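Local atomic coordinates of nigritoxine (Vibrio nigripulchritudo, PDB entry 5M41), a protein that is a bacterial toxin active against crustaceans and insects, with a new fold and a bound magnesium ion. Residues Gly480-Val494 with Lys557-Gly569. Numbering follows the deposited sequence.
Sequences GMGGTISKSNPNGNV and KDDFNNIGDLGVG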
ATOM      1  N   GLY A 480      21.588  29.979 -30.481  1.00 71.31           N
ATOM      2  CA  GLY A 480      20.798  29.629 -29.282  1.00 67.99           C
ATOM      3  C   GLY A 480      20.409  28.163 -29.207  1.00 65.40           C
ATOM      4  O   GLY A 480      20.970  27.326 -29.939  1.00 64.13           O
ATOM      5  N   MET A 481      19.451  27.850 -28.326  1.00 65.83           N
ATOM      6  CA  MET A 481      19.069  26.447 -28.054  1.00 65.44           C
ATOM      7  C   MET A 481      18.100  25.918 -29.122  1.00 66.51           C
ATOM      8  O   MET A 481      17.860  24.712 -29.216  1.00 63.55           O
ATOM      9  CB  MET A 481      18.469  26.266 -26.638  1.00 61.42           C
ATOM     10  CG  MET A 481      19.361  26.701 -25.477  1.00 60.94           C
ATOM     11  SD  MET A 481      20.949  25.841 -25.394  1.00 61.09           S
ATOM     12  CE  MET A 481      20.389  24.142 -25.227  1.00 58.85           C
ATOM     13  N   GLY A 482      17.565  26.817 -29.941  1.00 69.30           N
ATOM     14  CA  GLY A 482      16.647  26.419 -31.001  1.00 71.25           C
ATOM     15  C   GLY A 482      15.303  27.099 -30.880  1.00 73.96           C
ATOM     16  O   GLY A 482      14.449  26.969 -31.762  1.00 74.72           O
ATOM     17  N   GLY A 483      15.104  27.821 -29.782  1.00 73.37           N
ATOM     18  CA  GLY A 483      13.910  28.645 -29.635  1.00 77.19           C
ATOM     19  C   GLY A 483      14.177  29.943 -30.364  1.00 80.73           C
ATOM     20  O   GLY A 483      15.213  30.092 -31.016  1.00 83.01           O
ATOM     21  N   THR A 484      13.261  30.895 -30.259  1.00 78.72           N
ATOM     22  CA  THR A 484      13.503  32.196 -30.855  1.00 82.81           C
ATOM     23  C   THR A 484      14.088  33.132 -29.787  1.00 79.23           C
ATOM     24  O   THR A 484      13.514  33.297 -28.714  1.00 75.70           O
ATOM     25  CB  THR A 484      12.231  32.776 -31.536  1.00 87.05           C
ATOM     26  OG1 THR A 484      11.305  33.212 -30.538  1.00 91.10           O
ATOM     27  CG2 THR A 484      11.542  31.716 -32.428  1.00 83.63           C
ATOM     28  N   ILE A 485      15.245  33.720 -30.084  1.00 79.18           N
ATOM     29  CA  ILE A 485      15.905  34.648 -29.168  1.00 78.30           C
ATOM     30  C   ILE A 485      15.065  35.905 -28.993  1.00 82.28           C
ATOM     31  O   ILE A 485      14.545  36.441 -29.973  1.00 87.44           O
ATOM     32  CB  ILE A 485      17.319  35.030 -29.666  1.00 80.12           C
ATOM     33  CG1 ILE A 485      18.222  33.787 -29.720  1.00 77.33           C
ATOM     34  CG2 ILE A 485      17.940  36.116 -28.782  1.00 78.96           C
ATOM     35  CD1 ILE A 485      19.655  34.069 -30.132  1.00 77.21           C
ATOM     36  N   SER A 486      14.917  36.361 -27.750  1.00 78.55           N
ATOM     37  CA  SER A 486      14.217  37.621 -27.463  1.00 77.34           C
ATOM     38  C   SER A 486      14.817  38.242 -26.212  1.00 77.04           C
ATOM     39  O   SER A 486      15.747  37.677 -25.637  1.00 71.81           O
ATOM     40  CB  SER A 486      12.688  37.428 -27.343  1.00 73.12           C
ATOM     41  OG  SER A 486      12.320  36.523 -26.306  1.00 74.56           O
ATOM     42  N   LYS A 487      14.291  39.394 -25.791  1.00 79.18           N
ATOM     43  CA  LYS A 487      14.838  40.126 -24.638  1.00 80.78           C
ATOM     44  C   LYS A 487      14.883  39.274 -23.373  1.00 78.19           C
ATOM     45  O   LYS A 487      15.895  39.245 -22.677  1.00 77.57           O
ATOM     46  CB  LYS A 487      14.025  41.400 -24.358  1.00 86.68           C
ATOM     47  CG  LYS A 487      14.665  42.328 -23.328  1.00 89.35           C
ATOM     48  CD  LYS A 487      13.812  43.559 -23.078  1.00 91.46           C
ATOM     49  CE  LYS A 487      14.581  44.588 -22.261  1.00 94.19           C
ATOM     50  NZ  LYS A 487      14.106  45.978 -22.541  1.00 93.80           N
ATOM     51  N   SER A 488      13.770  38.599 -23.092  1.00 74.87           N
ATOM     52  CA  SER A 488      13.586  37.837 -21.863  1.00 75.40           C
ATOM     53  C   SER A 488      13.922  36.356 -22.028  1.00 73.36           C
ATOM     54  O   SER A 488      13.843  35.573 -21.082  1.00 71.46           O
ATOM     55  CB  SER A 488      12.157  37.995 -21.363  1.00 74.12           C
ATOM     56  OG  SER A 488      12.102  39.009 -20.380  1.00 78.12           O
ATOM     57  N   ASN A 489      14.262  35.992 -23.255  1.00 72.10           N
ATOM     58  CA  ASN A 489      14.790  34.695 -23.575  1.00 66.68           C
ATOM     59  C   ASN A 489      16.052  34.879 -24.405  1.00 64.13           C
ATOM     60  O   ASN A 489      16.122  34.397 -25.533  1.00 64.18           O
ATOM     61  CB  ASN A 489      13.752  33.873 -24.340  1.00 66.86           C
ATOM     62  CG  ASN A 489      14.173  32.424 -24.519  1.00 66.24           C
ATOM     63  OD1 ASN A 489      15.158  31.955 -23.916  1.00 64.22           O
ATOM     64  ND2 ASN A 489      13.435  31.704 -25.352  1.00 63.80           N
ATOM     65  N   PRO A 490      17.063  35.578 -23.853  1.00 63.66           N
ATOM     66  CA  PRO A 490      18.240  35.856 -24.687  1.00 66.91           C
ATOM     67  C   PRO A 490      18.942  34.585 -25.158  1.00 68.16           C
ATOM     68  O   PRO A 490      19.640  34.625 -26.176  1.00 67.09           O
ATOM     69  CB  PRO A 490      19.172  36.651 -23.752  1.00 66.69           C
ATOM     70  CG  PRO A 490      18.728  36.284 -22.373  1.00 64.88           C
ATOM     71  CD  PRO A 490      17.241  36.086 -22.479  1.00 63.68           C
ATOM     72  N   ASN A 491      18.770  33.473 -24.433  1.00 62.52           N
ATOM     73  CA  ASN A 491      19.522  32.277 -24.788  1.00 62.58           C
ATOM     74  C   ASN A 491      18.799  31.485 -25.863  1.00 62.50           C
ATOM     75  O   ASN A 491      19.369  30.559 -26.448  1.00 62.47           O
ATOM     76  CB  ASN A 491      19.846  31.406 -23.550  1.00 62.13           C
ATOM     77  CG  ASN A 491      20.765  32.108 -22.558  1.00 62.40           C
ATOM     78  OD1 ASN A 491      20.657  31.906 -21.339  1.00 63.47           O
ATOM     79  ND2 ASN A 491      21.669  32.935 -23.065  1.00 57.89           N
ATOM     80  N   GLY A 492      17.544  31.846 -26.120  1.00 61.23           N
ATOM     81  CA  GLY A 492      16.741  31.119 -27.092  1.00 62.44           C
ATOM     82  C   GLY A 492      16.352  29.744 -26.571  1.00 63.02           C
ATOM     83  O   GLY A 492      16.374  28.748 -27.320  1.00 63.83           O
ATOM     84  N   ASN A 493      15.985  29.686 -25.287  1.00 58.45           N
ATOM     85  CA  ASN A 493      15.538  28.436 -24.689  1.00 58.57           C
ATOM     86  C   ASN A 493      14.228  27.997 -25.324  1.00 59.05           C
ATOM     87  O   ASN A 493      13.372  28.835 -25.645  1.00 61.58           O
ATOM     88  CB  ASN A 493      15.442  28.538 -23.153  1.00 55.70           C
ATOM     89  CG  ASN A 493      16.804  28.529 -22.491  1.00 52.02           C
ATOM     90  OD1 ASN A 493      17.725  27.889 -22.978  1.00 52.65           O
ATOM     91  ND2 ASN A 493      16.945  29.251 -21.388  1.00 51.33           N
ATOM     92  N   VAL A 494      14.121  26.694 -25.563  1.00 57.28           N
ATOM     93  CA  VAL A 494      13.006  26.102 -26.306  1.00 58.77           C
ATOM     94  C   VAL A 494      11.791  25.949 -25.413  1.00 59.89           C
ATOM     95  O   VAL A 494      11.893  25.487 -24.256  1.00 58.47           O
ATOM     96  CB  VAL A 494      13.401  24.730 -26.904  1.00 60.22           C
ATOM     97  CG1 VAL A 494      12.231  24.089 -27.637  1.00 60.84           C
ATOM     98  CG2 VAL A 494      14.601  24.885 -27.838  1.00 58.62           C
ATOM     99  N   LYS A 557      12.036  15.812 -18.076  1.00 45.64           N
ATOM    100  CA  LYS A 557      13.317  15.580 -17.374  1.00 47.19           C
ATOM    101  C   LYS A 557      14.542  15.503 -18.275  1.00 47.43           C
ATOM    102  O   LYS A 557      15.643  15.761 -17.816  1.00 46.11           O
ATOM    103  CB  LYS A 557      13.249  14.324 -16.486  1.00 47.05           C
ATOM    104  CG  LYS A 557      12.957  13.037 -17.243  1.00 47.10           C
ATOM    105  CD  LYS A 557      13.183  11.863 -16.299  1.00 52.23           C
ATOM    106  CE  LYS A 557      13.094  10.537 -17.030  1.00 57.30           C
ATOM    107  NZ  LYS A 557      13.407   9.427 -16.079  1.00 60.97           N
ATOM    108  N   ASP A 558      14.343  15.164 -19.550  1.00 50.61           N
ATOM    109  CA  ASP A 558      15.444  15.000 -20.512  1.00 52.59           C
ATOM    110  C   ASP A 558      15.902  16.271 -21.233  1.00 51.72           C
ATOM    111  O   ASP A 558      16.940  16.259 -21.887  1.00 53.53           O
ATOM    112  CB  ASP A 558      15.069  13.948 -21.564  1.00 57.67           C
ATOM    113  CG  ASP A 558      14.698  12.608 -20.948  1.00 63.05           C
ATOM    114  OD1 ASP A 558      15.473  12.104 -20.104  1.00 63.37           O
ATOM    115  OD2 ASP A 558      13.633  12.054 -21.309  1.00 65.71           O
ATOM    116  N   ASP A 559      15.136  17.357 -21.145  1.00 53.35           N
ATOM    117  CA  ASP A 559      15.459  18.571 -21.914  1.00 49.13           C
ATOM    118  C   ASP A 559      16.430  19.484 -21.185  1.00 50.81           C
ATOM    119  O   ASP A 559      16.371  19.614 -19.955  1.00 47.10           O
ATOM    120  CB  ASP A 559      14.204  19.378 -22.261  1.00 51.52           C
ATOM    121  CG  ASP A 559      13.114  18.541 -22.943  1.00 52.83           C
ATOM    122  OD1 ASP A 559      13.402  17.805 -23.914  1.00 53.31           O
ATOM    123  OD2 ASP A 559      11.949  18.639 -22.503  1.00 54.45           O
ATOM    124  N   PHE A 560      17.288  20.142 -21.965  1.00 50.38           N
ATOM    125  CA  PHE A 560      18.313  21.054 -21.450  1.00 50.07           C
ATOM    126  C   PHE A 560      17.975  22.481 -21.824  1.00 50.39           C
ATOM    127  O   PHE A 560      17.299  22.732 -22.834  1.00 50.67           O
ATOM    128  CB  PHE A 560      19.691  20.703 -22.017  1.00 48.41           C
ATOM    129  CG  PHE A 560      20.265  19.420 -21.490  1.00 46.84           C
ATOM    130  CD1 PHE A 560      21.289  19.444 -20.531  1.00 46.05           C
ATOM    131  CD2 PHE A 560      19.824  18.188 -21.973  1.00 46.51           C
ATOM    132  CE1 PHE A 560      21.844  18.267 -20.045  1.00 44.54           C
ATOM    133  CE2 PHE A 560      20.382  17.004 -21.504  1.00 44.18           C
ATOM    134  CZ  PHE A 560      21.381  17.044 -20.530  1.00 45.30           C
ATOM    135  N   ASN A 561      18.434  23.408 -20.987  1.00 50.46           N
ATOM    136  CA  ASN A 561      18.315  24.841 -21.226  1.00 50.36           C
ATOM    137  C   ASN A 561      19.641  25.474 -20.915  1.00 52.90           C
ATOM    138  O   ASN A 561      20.419  24.926 -20.123  1.00 51.38           O
ATOM    139  CB  ASN A 561      17.264  25.469 -20.317  1.00 50.07           C
ATOM    140  CG  ASN A 561      15.879  24.983 -20.623  1.00 52.47           C
ATOM    141  OD1 ASN A 561      15.329  24.122 -19.908  1.00 54.60           O
ATOM    142  ND2 ASN A 561      15.314  25.486 -21.705  1.00 49.14           N
ATOM    143  N   ASN A 562      19.889  26.629 -21.532  1.00 50.76           N
ATOM    144  CA  ASN A 562      21.040  27.442 -21.205  1.00 54.05           C
ATOM    145  C   ASN A 562      20.595  28.400 -20.106  1.00 54.21           C
ATOM    146  O   ASN A 562      19.770  29.285 -20.336  1.00 54.37           O
ATOM    147  CB  ASN A 562      21.530  28.186 -22.452  1.00 54.51           C
ATOM    148  CG  ASN A 562      22.792  29.001 -22.210  1.00 57.14           C
ATOM    149  OD1 ASN A 562      23.400  28.985 -21.126  1.00 56.70           O
ATOM    150  ND2 ASN A 562      23.202  29.716 -23.239  1.00 57.39           N
ATOM    151  N   ILE A 563      21.098  28.176 -18.899  1.00 52.91           N
ATOM    152  CA  ILE A 563      20.803  29.061 -17.773  1.00 52.96           C
ATOM    153  C   ILE A 563      21.959  30.052 -17.595  1.00 54.35           C
ATOM    154  O   ILE A 563      21.979  30.843 -16.647  1.00 56.60           O
ATOM    155  CB  ILE A 563      20.531  28.267 -16.465  1.00 53.83           C
ATOM    156  CG1 ILE A 563      21.732  27.350 -16.119  1.00 50.45           C
ATOM    157  CG2 ILE A 563      19.206  27.506 -16.571  1.00 49.08           C
ATOM    158  CD1 ILE A 563      21.748  26.799 -14.702  1.00 50.68           C
ATOM    159  N   GLY A 564      22.925  30.000 -18.506  1.00 52.58           N
ATOM    160  CA  GLY A 564      24.047  30.943 -18.488  1.00 56.81           C
ATOM    161  C   GLY A 564      23.855  32.073 -19.490  1.00 60.06           C
ATOM    162  O   GLY A 564      22.791  32.710 -19.534  1.00 60.11           O
ATOM    163  N   ASP A 565      24.875  32.308 -20.314  1.00 64.28           N
ATOM    164  CA  ASP A 565      24.876  33.434 -21.275  1.00 67.07           C
ATOM    165  C   ASP A 565      25.011  32.998 -22.722  1.00 67.61           C
ATOM    166  O   ASP A 565      25.163  31.806 -22.998  1.00 66.81           O
ATOM    167  CB  ASP A 565      26.012  34.378 -20.936  1.00 73.07           C
ATOM    168  CG  ASP A 565      25.793  35.075 -19.630  1.00 79.70           C
ATOM    169  OD1 ASP A 565      24.613  35.331 -19.298  1.00 81.01           O
ATOM    170  OD2 ASP A 565      26.791  35.353 -18.931  1.00 84.54           O
ATOM    171  N   LEU A 566      24.961  33.966 -23.644  1.00 67.45           N
ATOM    172  CA  LEU A 566      25.109  33.682 -25.072  1.00 69.25           C
ATOM    173  C   LEU A 566      25.835  34.797 -25.849  1.00 72.29           C
ATOM    174  O   LEU A 566      25.445  35.962 -25.799  1.00 75.49           O
ATOM    175  CB  LEU A 566      23.745  33.382 -25.708  1.00 68.34           C
ATOM    176  CG  LEU A 566      23.760  32.990 -27.193  1.00 69.77           C
ATOM    177  CD1 LEU A 566      24.304  31.583 -27.391  1.00 65.00           C
ATOM    178  CD2 LEU A 566      22.356  33.109 -27.771  1.00 69.42           C
ATOM    179  N   GLY A 567      26.882  34.416 -26.574  1.00 73.20           N
ATOM    180  CA  GLY A 567      27.688  35.355 -27.355  1.00 73.75           C
ATOM    181  C   GLY A 567      29.123  34.878 -27.380  1.00 75.26           C
ATOM    182  O   GLY A 567      29.500  33.988 -26.596  1.00 72.65           O
ATOM    183  N   VAL A 568      29.928  35.476 -28.261  1.00 74.22           N
ATOM    184  CA  VAL A 568      31.289  35.002 -28.535  1.00 76.03           C
ATOM    185  C   VAL A 568      32.210  34.887 -27.311  1.00 79.92           C
ATOM    186  O   VAL A 568      32.835  33.842 -27.099  1.00 82.14           O
ATOM    187  CB  VAL A 568      31.979  35.766 -29.698  1.00 76.55           C
ATOM    188  CG1 VAL A 568      33.469  35.427 -29.766  1.00 77.48           C
ATOM    189  CG2 VAL A 568      31.314  35.421 -31.022  1.00 76.36           C
ATOM    190  N   GLY A 569      32.320  35.913 -26.478  1.00 81.38           N
ATOM    191  CA  GLY A 569      33.217  35.720 -25.314  1.00 78.57           C
ATOM    192  C   GLY A 569      32.640  34.961 -24.120  1.00 75.47           C
ATOM    193  O   GLY A 569      33.351  34.736 -23.143  1.00 73.77           O
TER
HETATM  194  O   HOH W   1      21.824  29.515 -25.595  1.00 44.07           O
HETATM  195  O   HOH W   2      15.982  25.086 -24.509  1.00 41.35           O
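M481 meets N562 where a loop that contains a type I beta turn from N489 to G492 settles against strand 560-562, an outermost strand of a six-stranded antiparallel sheet. The M481 chain bends at both chi2 and chi3, which brings SD alongside N562 CB at 3.8 Å and crosses the two side chains at nearly a right angle. Further along, I485 reaches across with CD1, touching L566 CD2 at 3.7 Å. N489 does its work within the loop: its OD1 accepts from N493 N and its ND2 donates to N493 O, so one amide grips both backbone polar atoms of N493. The carbonyl of P490 meets the same L566 methyl as I485. N491 then lays its amide over that of N562, the planes 15° apart and stacked. The N562 OD1 takes G564 N in an Asx turn while its ND2 gives to D565 O; with I573 N also donating to OD1, these bonds should fix the rotation of the stacked group. A water links N491 O to that same ND2, and NZ of K513, in strand 505-515, donates a hydrogen bond to G564 O. Next comes N493, whose amide pairs with the strand backbone at N562: OD1 accepts from N562 N at 2.9 Å, and ND2 serves two carbonyls, Y511 O and N562 O, the first tying the loop to the neighbouring four-stranded sheet. A second water bridges V494 N and F560 O. The bond from N493 ND2 to N562 O, 3.0 Å long and nearly straight at 169°, lies in the donor's amide plane but approaches the oxygen from above its carbonyl plane.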